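Local coordinates for aminoglycoside 6-adenylyltransferase (Bacillus subtilis, PDB 2PBE), which transfers an adenylyl group from ATP, or a guanylyl group from GTP, to the 6-hydroxyl of streptomycin, conferring resistance to this antibiotic, at residues P190-M195 with A250-Y255; Y144-P149 with M195-I200; E59-L64 with F90-L95. All blocks are in the same frame, centred on the assembly; numbering follows the deposited sequence.

Contact 1. Residues P190-M195 with A250-Y255; sequences PNLLRM and ALFRKY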
loop_
_atom_site.group_PDB
_atom_site.type_symbol
_atom_site.label_atom_id
_atom_site.label_comp_id
_atom_site.label_asym_id
_atom_site.label_seq_id
_atom_site.Cartn_x
_atom_site.Cartn_y
_atom_site.Cartn_z
ATOM N N PRO A 190 -8.565 -9.368 -1.944
ATOM C CA PRO A 190 -7.764 -8.231 -2.413
ATOM C C PRO A 190 -8.592 -6.970 -2.678
ATOM O O PRO A 190 -8.079 -5.852 -2.565
ATOM C CB PRO A 190 -7.082 -8.781 -3.669
ATOM C CG PRO A 190 -6.851 -10.217 -3.295
ATOM C CD PRO A 190 -8.175 -10.602 -2.663
ATOM N N ASN A 191 -9.866 -7.133 -3.020
ATOM C CA ASN A 191 -10.692 -5.948 -3.260
ATOM C C ASN A 191 -11.152 -5.355 -1.927
ATOM O O ASN A 191 -11.312 -4.152 -1.804
ATOM C CB ASN A 191 -11.881 -6.261 -4.171
ATOM C CG ASN A 191 -11.516 -6.158 -5.649
ATOM O OD1 ASN A 191 -11.134 -7.138 -6.284
ATOM N ND2 ASN A 191 -11.609 -4.956 -6.195
ATOM N N LEU A 192 -11.340 -6.200 -0.922
ATOM C CA LEU A 192 -11.713 -5.723 0.398
ATOM C C LEU A 192 -10.563 -4.811 0.858
ATOM O O LEU A 192 -10.786 -3.730 1.414
ATOM C CB LEU A 192 -11.868 -6.903 1.359
ATOM C CG LEU A 192 -11.800 -6.589 2.856
ATOM C CD1 LEU A 192 -12.906 -5.589 3.244
ATOM C CD2 LEU A 192 -11.949 -7.886 3.652
ATOM N N LEU A 193 -9.336 -5.254 0.588
ATOM C CA LEU A 193 -8.145 -4.500 0.942
ATOM C C LEU A 193 -8.072 -3.149 0.248
ATOM O O LEU A 193 -7.664 -2.158 0.855
ATOM C CB LEU A 193 -6.905 -5.300 0.591
ATOM C CG LEU A 193 -6.321 -6.284 1.588
ATOM C CD1 LEU A 193 -5.026 -6.802 1.010
ATOM C CD2 LEU A 193 -6.053 -5.597 2.919
ATOM N N ARG A 194 -8.438 -3.115 -1.032
ATOM C CA ARG A 194 -8.425 -1.869 -1.794
ATOM C C ARG A 194 -9.431 -0.944 -1.165
ATOM O O ARG A 194 -9.160 0.235 -0.987
ATOM C CB ARG A 194 -8.827 -2.107 -3.251
ATOM C CG ARG A 194 -8.787 -0.861 -4.115
ATOM C CD ARG A 194 -9.173 -1.182 -5.538
ATOM N NE ARG A 194 -8.330 -2.227 -6.126
ATOM C CZ ARG A 194 -7.136 -1.995 -6.659
ATOM N NH1 ARG A 194 -6.631 -0.752 -6.692
ATOM N NH2 ARG A 194 -6.449 -3.016 -7.152
HETATM N N MSE A 195 -10.598 -1.490 -0.842
HETATM C CA MSE A 195 -11.664 -0.713 -0.210
HETATM C C MSE A 195 -11.167 -0.132 1.113
HETATM O O MSE A 195 -11.461 1.021 1.450
HETATM C CB MSE A 195 -12.892 -1.606 0.043
HETATM C CG MSE A 195 -14.144 -0.834 0.443
HETATM SE SE MSE A 195 -14.561 0.656 -0.763
HETATM C CE MSE A 195 -15.323 -0.336 -2.285
ATOM N N ALA A 250 -19.068 -8.843 5.598
ATOM C CA ALA A 250 -19.257 -7.932 6.716
ATOM C C ALA A 250 -18.306 -6.752 6.635
ATOM O O ALA A 250 -18.711 -5.605 6.790
ATOM C CB ALA A 250 -19.049 -8.685 8.011
ATOM N N LEU A 251 -17.031 -7.035 6.376
ATOM C CA LEU A 251 -16.042 -5.979 6.293
ATOM C C LEU A 251 -16.165 -5.117 5.051
ATOM O O LEU A 251 -15.859 -3.929 5.093
ATOM C CB LEU A 251 -14.646 -6.567 6.380
ATOM C CG LEU A 251 -14.279 -7.011 7.795
ATOM C CD1 LEU A 251 -12.976 -7.772 7.789
ATOM C CD2 LEU A 251 -14.174 -5.781 8.709
ATOM N N PHE A 252 -16.619 -5.703 3.946
ATOM C CA PHE A 252 -16.738 -4.919 2.723
ATOM C C PHE A 252 -17.871 -3.926 2.820
ATOM O O PHE A 252 -17.778 -2.831 2.273
ATOM C CB PHE A 252 -16.977 -5.802 1.491
ATOM C CG PHE A 252 -16.595 -5.126 0.209
ATOM C CD1 PHE A 252 -15.241 -4.934 -0.099
ATOM C CD2 PHE A 252 -17.574 -4.646 -0.680
ATOM C CE1 PHE A 252 -14.842 -4.262 -1.300
ATOM C CE2 PHE A 252 -17.203 -3.964 -1.898
ATOM C CZ PHE A 252 -15.827 -3.775 -2.203
ATOM N N ARG A 253 -18.946 -4.318 3.495
ATOM C CA ARG A 253 -20.089 -3.429 3.654
ATOM C C ARG A 253 -19.583 -2.238 4.442
ATOM O O ARG A 253 -19.733 -1.093 4.034
ATOM C CB ARG A 253 -21.224 -4.111 4.438
ATOM C CG ARG A 253 -21.888 -5.247 3.685
ATOM C CD ARG A 253 -22.894 -6.022 4.552
ATOM N NE ARG A 253 -23.384 -7.201 3.835
ATOM C CZ ARG A 253 -23.267 -8.457 4.269
ATOM N NH1 ARG A 253 -22.680 -8.717 5.427
ATOM N NH2 ARG A 253 -23.743 -9.463 3.535
ATOM N N LYS A 254 -18.971 -2.552 5.577
ATOM C CA LYS A 254 -18.429 -1.559 6.477
ATOM C C LYS A 254 -17.600 -0.492 5.747
ATOM O O LYS A 254 -17.935 0.693 5.781
ATOM C CB LYS A 254 -17.580 -2.254 7.543
ATOM C CG LYS A 254 -17.057 -1.310 8.615
ATOM C CD LYS A 254 -16.456 -2.047 9.803
ATOM C CE LYS A 254 -15.837 -1.044 10.767
ATOM N NZ LYS A 254 -15.222 -1.665 11.961
ATOM N N TYR A 255 -16.546 -0.910 5.054
ATOM C CA TYR A 255 -15.686 0.052 4.368
ATOM C C TYR A 255 -16.218 0.706 3.111
ATOM O O TYR A 255 -15.867 1.857 2.825
ATOM C CB TYR A 255 -14.320 -0.588 4.144
ATOM C CG TYR A 255 -13.673 -0.814 5.493
ATOM C CD1 TYR A 255 -13.282 0.293 6.305
ATOM C CD2 TYR A 255 -13.579 -2.116 6.054
ATOM C CE1 TYR A 255 -12.832 0.108 7.649
ATOM C CE2 TYR A 255 -13.127 -2.317 7.403
ATOM C CZ TYR A 255 -12.760 -1.196 8.195
ATOM O OH TYR A 255 -12.372 -1.364 9.519
#

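Contact 2. Residues Y144-P149 with M195-I200; sequences YWIKRP and MMAWHI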
loop_
_atom_site.group_PDB
_atom_site.type_symbol
_atom_site.label_atom_id
_atom_site.label_comp_id
_atom_site.label_asym_id
_atom_site.label_seq_id
_atom_site.Cartn_x
_atom_site.Cartn_y
_atom_site.Cartn_z
ATOM N N TYR A 144 -1.616 -2.263 -7.733
ATOM C CA TYR A 144 -1.404 -1.934 -6.336
ATOM C C TYR A 144 -1.571 -0.458 -5.994
ATOM O O TYR A 144 -1.544 -0.085 -4.822
ATOM C CB TYR A 144 -0.012 -2.382 -5.905
ATOM C CG TYR A 144 0.268 -3.841 -6.139
ATOM C CD1 TYR A 144 -0.405 -4.840 -5.390
ATOM C CD2 TYR A 144 1.223 -4.249 -7.105
ATOM C CE1 TYR A 144 -0.129 -6.238 -5.595
ATOM C CE2 TYR A 144 1.518 -5.642 -7.318
ATOM C CZ TYR A 144 0.838 -6.627 -6.553
ATOM O OH TYR A 144 1.118 -7.965 -6.734
ATOM N N TRP A 145 -1.764 0.383 -7.002
ATOM C CA TRP A 145 -1.890 1.809 -6.744
ATOM C C TRP A 145 -3.198 2.207 -6.066
ATOM O O TRP A 145 -4.278 1.826 -6.509
ATOM C CB TRP A 145 -1.727 2.633 -8.027
ATOM C CG TRP A 145 -1.454 4.078 -7.727
ATOM C CD1 TRP A 145 -2.218 5.147 -8.101
ATOM C CD2 TRP A 145 -0.353 4.609 -6.977
ATOM N NE1 TRP A 145 -1.662 6.317 -7.634
ATOM C CE2 TRP A 145 -0.520 6.024 -6.940
ATOM C CE3 TRP A 145 0.760 4.030 -6.326
ATOM C CZ2 TRP A 145 0.389 6.886 -6.275
ATOM C CZ3 TRP A 145 1.677 4.889 -5.657
ATOM C CH2 TRP A 145 1.472 6.309 -5.646
ATOM N N ILE A 146 -3.081 2.989 -4.998
ATOM C CA ILE A 146 -4.240 3.460 -4.247
ATOM C C ILE A 146 -4.274 4.987 -4.196
ATOM O O ILE A 146 -3.253 5.621 -3.963
ATOM C CB ILE A 146 -4.227 2.872 -2.798
ATOM C CG1 ILE A 146 -4.583 1.381 -2.837
ATOM C CG2 ILE A 146 -5.168 3.669 -1.866
ATOM C CD1 ILE A 146 -5.995 1.081 -3.332
ATOM N N LYS A 147 -5.453 5.559 -4.422
ATOM C CA LYS A 147 -5.682 7.004 -4.379
ATOM C C LYS A 147 -7.196 7.185 -4.341
ATOM O O LYS A 147 -7.925 6.237 -4.618
ATOM C CB LYS A 147 -5.097 7.687 -5.608
ATOM C CG LYS A 147 -5.454 7.049 -6.927
ATOM C CD LYS A 147 -5.202 7.999 -8.089
ATOM C CE LYS A 147 -6.298 9.066 -8.159
ATOM N NZ LYS A 147 -7.657 8.446 -8.357
ATOM N N ARG A 148 -7.667 8.385 -3.990
ATOM C CA ARG A 148 -9.111 8.644 -3.887
ATOM C C ARG A 148 -9.857 8.099 -5.110
ATOM O O ARG A 148 -9.584 8.493 -6.255
ATOM C CB ARG A 148 -9.413 10.148 -3.717
ATOM C CG ARG A 148 -10.820 10.437 -3.125
ATOM C CD ARG A 148 -11.407 11.742 -3.665
ATOM N NE ARG A 148 -11.388 11.681 -5.126
ATOM C CZ ARG A 148 -12.235 12.296 -5.958
ATOM N NH1 ARG A 148 -13.209 13.061 -5.483
ATOM N NH2 ARG A 148 -12.127 12.114 -7.272
ATOM N N PRO A 149 -10.818 7.200 -4.886
ATOM C CA PRO A 149 -11.531 6.664 -6.040
ATOM C C PRO A 149 -12.506 7.651 -6.628
ATOM O O PRO A 149 -12.970 8.562 -5.934
ATOM C CB PRO A 149 -12.243 5.445 -5.465
ATOM C CG PRO A 149 -12.567 5.885 -4.078
ATOM C CD PRO A 149 -11.281 6.566 -3.637
HETATM N N MSE A 195 -10.598 -1.490 -0.842
HETATM C CA MSE A 195 -11.664 -0.713 -0.210
HETATM C C MSE A 195 -11.167 -0.132 1.113
HETATM O O MSE A 195 -11.461 1.021 1.450
HETATM C CB MSE A 195 -12.892 -1.606 0.043
HETATM C CG MSE A 195 -14.144 -0.834 0.443
HETATM SE SE MSE A 195 -14.561 0.656 -0.763
HETATM C CE MSE A 195 -15.323 -0.336 -2.285
HETATM N N MSE A 196 -10.418 -0.936 1.862
HETATM C CA MSE A 196 -9.893 -0.482 3.133
HETATM C C MSE A 196 -8.806 0.565 2.900
HETATM O O MSE A 196 -8.697 1.540 3.646
HETATM C CB MSE A 196 -9.336 -1.669 3.914
HETATM C CG MSE A 196 -10.414 -2.638 4.366
HETATM SE SE MSE A 196 -9.785 -4.279 5.235
HETATM C CE MSE A 196 -9.659 -3.724 7.089
ATOM N N ALA A 197 -8.014 0.370 1.852
ATOM C CA ALA A 197 -6.955 1.314 1.534
ATOM C C ALA A 197 -7.569 2.645 1.123
ATOM O O ALA A 197 -7.070 3.707 1.511
ATOM C CB ALA A 197 -6.076 0.767 0.422
ATOM N N TRP A 198 -8.658 2.583 0.357
ATOM C CA TRP A 198 -9.333 3.802 -0.094
ATOM C C TRP A 198 -9.887 4.560 1.109
ATOM O O TRP A 198 -9.992 5.792 1.101
ATOM C CB TRP A 198 -10.479 3.476 -1.052
ATOM C CG TRP A 198 -10.074 3.162 -2.495
ATOM C CD1 TRP A 198 -8.868 3.432 -3.086
ATOM C CD2 TRP A 198 -10.911 2.625 -3.529
ATOM N NE1 TRP A 198 -8.899 3.106 -4.420
ATOM C CE2 TRP A 198 -10.136 2.610 -4.729
ATOM C CE3 TRP A 198 -12.249 2.157 -3.571
ATOM C CZ2 TRP A 198 -10.650 2.142 -5.973
ATOM C CZ3 TRP A 198 -12.775 1.691 -4.811
ATOM C CH2 TRP A 198 -11.961 1.691 -5.997
ATOM N N HIS A 199 -10.260 3.815 2.142
ATOM C CA HIS A 199 -10.767 4.435 3.353
ATOM C C HIS A 199 -9.610 5.175 4.049
ATOM O O HIS A 199 -9.766 6.312 4.473
ATOM C CB HIS A 199 -11.343 3.361 4.278
ATOM C CG HIS A 199 -11.852 3.896 5.577
ATOM N ND1 HIS A 199 -12.862 4.829 5.647
ATOM C CD2 HIS A 199 -11.470 3.647 6.853
ATOM C CE1 HIS A 199 -13.079 5.138 6.915
ATOM N NE2 HIS A 199 -12.247 4.436 7.664
ATOM N N ILE A 200 -8.454 4.520 4.148
ATOM C CA ILE A 200 -7.279 5.101 4.809
ATOM C C ILE A 200 -6.897 6.356 4.009
ATOM O O ILE A 200 -6.597 7.429 4.563
ATOM C CB ILE A 200 -6.086 4.066 4.842
ATOM C CG1 ILE A 200 -6.422 2.836 5.707
ATOM C CG2 ILE A 200 -4.846 4.734 5.379
ATOM C CD1 ILE A 200 -6.781 3.149 7.195
HETATM O O HOH W 1 -7.097 3.670 -6.964
#

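Contact 3. Residues E59-L64 with F90-L95; sequences ENDQWL and FSYIIL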
loop_
_atom_site.group_PDB
_atom_site.type_symbol
_atom_site.label_atom_id
_atom_site.label_comp_id
_atom_site.label_asym_id
_atom_site.label_seq_id
_atom_site.Cartn_x
_atom_site.Cartn_y
_atom_site.Cartn_z
ATOM N N GLU A 59 21.334 19.384 8.718
ATOM C CA GLU A 59 21.804 19.920 10.006
ATOM C C GLU A 59 22.871 18.979 10.597
ATOM O O GLU A 59 23.956 19.422 10.991
ATOM C CB GLU A 59 20.634 20.077 10.991
ATOM C CG GLU A 59 20.444 21.504 11.492
ATOM C CD GLU A 59 19.167 22.167 10.973
ATOM O OE1 GLU A 59 18.078 21.924 11.561
ATOM O OE2 GLU A 59 19.252 22.920 9.970
ATOM N N ASN A 60 22.560 17.681 10.646
ATOM C CA ASN A 60 23.501 16.668 11.131
ATOM C C ASN A 60 23.026 15.272 10.741
ATOM O O ASN A 60 22.013 15.134 10.075
ATOM C CB ASN A 60 23.708 16.765 12.651
ATOM C CG ASN A 60 22.465 16.438 13.429
ATOM O OD1 ASN A 60 21.478 17.174 13.392
ATOM N ND2 ASN A 60 22.507 15.324 14.149
ATOM N N ASP A 61 23.750 14.239 11.161
ATOM C CA ASP A 61 23.419 12.873 10.775
ATOM C C ASP A 61 22.747 11.970 11.803
ATOM O O ASP A 61 22.729 10.755 11.624
ATOM C CB ASP A 61 24.681 12.178 10.248
ATOM C CG ASP A 61 25.350 12.950 9.119
ATOM O OD1 ASP A 61 24.643 13.668 8.369
ATOM O OD2 ASP A 61 26.588 12.827 8.974
ATOM N N GLN A 62 22.187 12.549 12.861
ATOM C CA GLN A 62 21.527 11.771 13.912
ATOM C C GLN A 62 20.264 11.036 13.451
ATOM O O GLN A 62 20.058 9.866 13.785
ATOM C CB GLN A 62 21.171 12.684 15.095
ATOM C CG GLN A 62 22.257 12.841 16.153
ATOM C CD GLN A 62 22.636 11.517 16.798
ATOM O OE1 GLN A 62 21.795 10.826 17.381
ATOM N NE2 GLN A 62 23.915 11.160 16.704
ATOM N N TRP A 63 19.422 11.719 12.678
ATOM C CA TRP A 63 18.183 11.120 12.197
ATOM C C TRP A 63 18.414 9.811 11.415
ATOM O O TRP A 63 17.489 9.007 11.243
ATOM C CB TRP A 63 17.426 12.115 11.327
ATOM C CG TRP A 63 18.189 12.508 10.137
ATOM C CD1 TRP A 63 19.166 13.470 10.068
ATOM C CD2 TRP A 63 18.084 11.933 8.841
ATOM N NE1 TRP A 63 19.679 13.524 8.791
ATOM C CE2 TRP A 63 19.037 12.596 8.010
ATOM C CE3 TRP A 63 17.275 10.918 8.286
ATOM C CZ2 TRP A 63 19.206 12.273 6.637
ATOM C CZ3 TRP A 63 17.437 10.593 6.916
ATOM C CH2 TRP A 63 18.404 11.275 6.109
ATOM N N LEU A 64 19.642 9.617 10.941
ATOM C CA LEU A 64 20.011 8.431 10.176
ATOM C C LEU A 64 20.163 7.184 11.034
ATOM O O LEU A 64 20.074 6.071 10.542
ATOM C CB LEU A 64 21.319 8.690 9.434
ATOM C CG LEU A 64 21.291 9.586 8.193
ATOM C CD1 LEU A 64 22.686 10.057 7.868
ATOM C CD2 LEU A 64 20.708 8.829 7.031
ATOM N N PHE A 90 21.024 15.709 -2.479
ATOM C CA PHE A 90 21.944 15.372 -1.419
ATOM C C PHE A 90 21.606 13.919 -1.151
ATOM O O PHE A 90 20.451 13.575 -0.896
ATOM C CB PHE A 90 21.684 16.212 -0.171
ATOM C CG PHE A 90 22.872 16.296 0.740
ATOM C CD1 PHE A 90 23.970 17.114 0.412
ATOM C CD2 PHE A 90 22.923 15.526 1.914
ATOM C CE1 PHE A 90 25.115 17.167 1.249
ATOM C CE2 PHE A 90 24.066 15.564 2.768
ATOM C CZ PHE A 90 25.167 16.391 2.430
ATOM N N SER A 91 22.606 13.058 -1.232
ATOM C CA SER A 91 22.354 11.655 -1.009
ATOM C C SER A 91 23.284 11.057 0.025
ATOM O O SER A 91 24.200 11.710 0.507
ATOM C CB SER A 91 22.492 10.919 -2.322
ATOM O OG SER A 91 23.758 11.180 -2.878
ATOM N N TYR A 92 23.034 9.798 0.352
ATOM C CA TYR A 92 23.817 9.068 1.324
ATOM C C TYR A 92 23.987 7.663 0.790
ATOM O O TYR A 92 23.053 7.111 0.217
ATOM C CB TYR A 92 23.064 8.986 2.647
ATOM C CG TYR A 92 22.654 10.321 3.230
ATOM C CD1 TYR A 92 23.478 10.975 4.184
ATOM C CD2 TYR A 92 21.438 10.950 2.842
ATOM C CE1 TYR A 92 23.101 12.227 4.749
ATOM C CE2 TYR A 92 21.045 12.215 3.388
ATOM C CZ TYR A 92 21.888 12.843 4.346
ATOM O OH TYR A 92 21.538 14.052 4.897
ATOM N N ILE A 93 25.174 7.086 0.934
ATOM C CA ILE A 93 25.353 5.710 0.499
ATOM C C ILE A 93 25.742 5.049 1.802
ATOM O O ILE A 93 26.762 5.412 2.402
ATOM C CB ILE A 93 26.482 5.516 -0.557
ATOM C CG1 ILE A 93 26.030 6.035 -1.923
ATOM C CG2 ILE A 93 26.801 4.031 -0.723
ATOM C CD1 ILE A 93 25.888 7.513 -2.013
ATOM N N ILE A 94 24.916 4.118 2.267
ATOM C CA ILE A 94 25.177 3.440 3.524
ATOM C C ILE A 94 25.392 1.946 3.347
ATOM O O ILE A 94 24.688 1.288 2.567
ATOM C CB ILE A 94 23.999 3.652 4.516
ATOM C CG1 ILE A 94 23.712 5.140 4.673
ATOM C CG2 ILE A 94 24.346 3.077 5.894
ATOM C CD1 ILE A 94 22.417 5.435 5.418
ATOM N N LEU A 95 26.368 1.427 4.082
ATOM C CA LEU A 95 26.637 0.007 4.077
ATOM C C LEU A 95 26.269 -0.430 5.483
ATOM O O LEU A 95 26.992 -0.151 6.436
ATOM C CB LEU A 95 28.113 -0.287 3.795
ATOM C CG LEU A 95 28.386 -1.802 3.767
ATOM C CD1 LEU A 95 27.646 -2.443 2.623
ATOM C CD2 LEU A 95 29.867 -2.079 3.676
HETATM O O HOH W 2 22.558 14.834 7.239
#

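Contact 1. Residues P190-M195 with A250-Y255
M195, modelled as selenomethionine, reaches from helix 177-204 between F252 and Y255 of helix 238-263. Its CB lies 3.6 Å from CE1 of F252. CG then turns to the other aromatic residue, 3.7 Å from CB of Y255 and as close to that residue's carbonyl carbon. With CG anti to the backbone N (chi1 -169°) and bends at the next two torsions, the chain doubles back toward the phenylalanine. The selenium of the modelled residue sits 5.4 Å from the centroid of the F252 ring, 32° off its normal, an oblique Met-aromatic contact. The terminal CE ends 3.5 Å from CZ of F252. F252 is engaged at its edge too: the backbone O of N191 and CA of L192 lie near the ring plane beside CE1 and CD1, so the ring sits against the helix backbone as well as against side chains. N191 O meanwhile accepts the helical bond from M195 N. One turn back, L192 CD1 rests on CB of L251 at 3.7 Å, while its CB approaches the F252 ring. The two segments run in the same direction, their axes 9.4 Å apart and inclined by 25°, which brings L192 opposite F252 and M195 opposite Y255. Helix 151-173 covers the group with F161, stacked on F252, and with W162, whose ring meets F252 steeply; F154 and C158 touch M195. The side chains that meet between 190-195 and 250-255 are largely apolar, and the polar end of Y255 is directed elsewhere, to E228. The segments are thus joined by apolar and Met-aromatic packing, with no hydrogen bond between them.

Contact 2. Residues Y144-P149 with M195-I200
W198 turns its indole beside its own backbone N (chi1 -79°), which brings one face of the ring system against P149. I146 makes a like first turn (chi1 -73°), sending CG1 and CD1 toward helix 177-204. CB of P149 stands 3.5 Å from the centroid of the six-membered ring of W198, only 5° off its normal: a CH-pi contact squarely over one face. CG and CD of the proline continue along the indole toward its five-membered ring. I146 crosses W198 at about a right angle; its CD1 lies 3.7 Å from NE1 of W198, and its CG1 packs on CB of A197 at 3.6 Å. These contacts seat the helix against the short outermost strand 145-146 of the mixed sheet, which pairs with strand 207-209 through backbone bonds between I146 and F208, and against the loop that leads on to helix 151-173. The indole N-H is used in the ring plane: NE1 of W198 donates to a water at 3.2 Å. That water gives a weak bond to O of W145, 3.4 Å away, joining strand to helix. The carbonyl O of K147 is also near NE1, but the angle is too poor for a hydrogen bond. The K147 side chain curls over the next residue, its NZ donating to O of R148 at 2.9 Å.

Contact 3. Residues E59-L64 with F90-L95
The loop between helix 54-58 and strand 70-74 folds over strand 90-96 of the mixed sheet, and Y92 is the strand residue on which its side chains converge. W63 and Y92 approach from opposite directions and form an offset edge-to-face pair: the indole edge points toward the tyrosine face, with centroids 5.5 Å apart and planes at 80°. CZ2 of W63 does the touching, 3.4 Å from OH of Y92 and nearly as near its CZ. With CG of W63 set between its backbone N and carbonyl carbon (chi1 61°), the indole reaches Y92 with its six-membered ring, while NE1 turns back to O of N60 in a weak bond. L64 lies on the same side of the tyrosine plane, CD1 being 3.8 Å from CE1 of Y92, and its other branch, CD2, meets CD1 of I94 at 4.1 Å. A water joins the polar ends. It donates to OD1 of D61 at 2.6 Å and hydrogen-bonds the hydroxyl of Y92, whose OH is 2.7 Å away. OD2 of D61 forms a salt bridge with NZ of K75, which would probably keep the aspartate ionised. F57, edge-to-face with W63, extends the aromatic group into helix 54-58. A connecting segment thus covers one face of a strand, tied down by aromatic and leucine side chains, in the mixed sheet of a nucleotidyltransferase domain.

How the contacts relate
Contacts 1 and 2 are neighbours, their centres about 10 Å apart; both use helix 177-204 and share M195. R194 touches I146 and Y255 touches M196, so packing runs on from one to the other. Contact 3 is remote, its centre about 40 Å from that of contact 1 and about 32 Å from that of contact 2, and it closes along the chain before either of them opens. The segments of contacts 1 and 2 alternate along the chain, so helix 177-204 is held between the sheet-edge strand and helix 238-263. Contacts 2 and 3 both reach the mixed sheet, contact 3 on strand 90-96 near one end, contact 2 on the outermost strand 145-146 at the other; contact 1 lies among the helices beyond that edge.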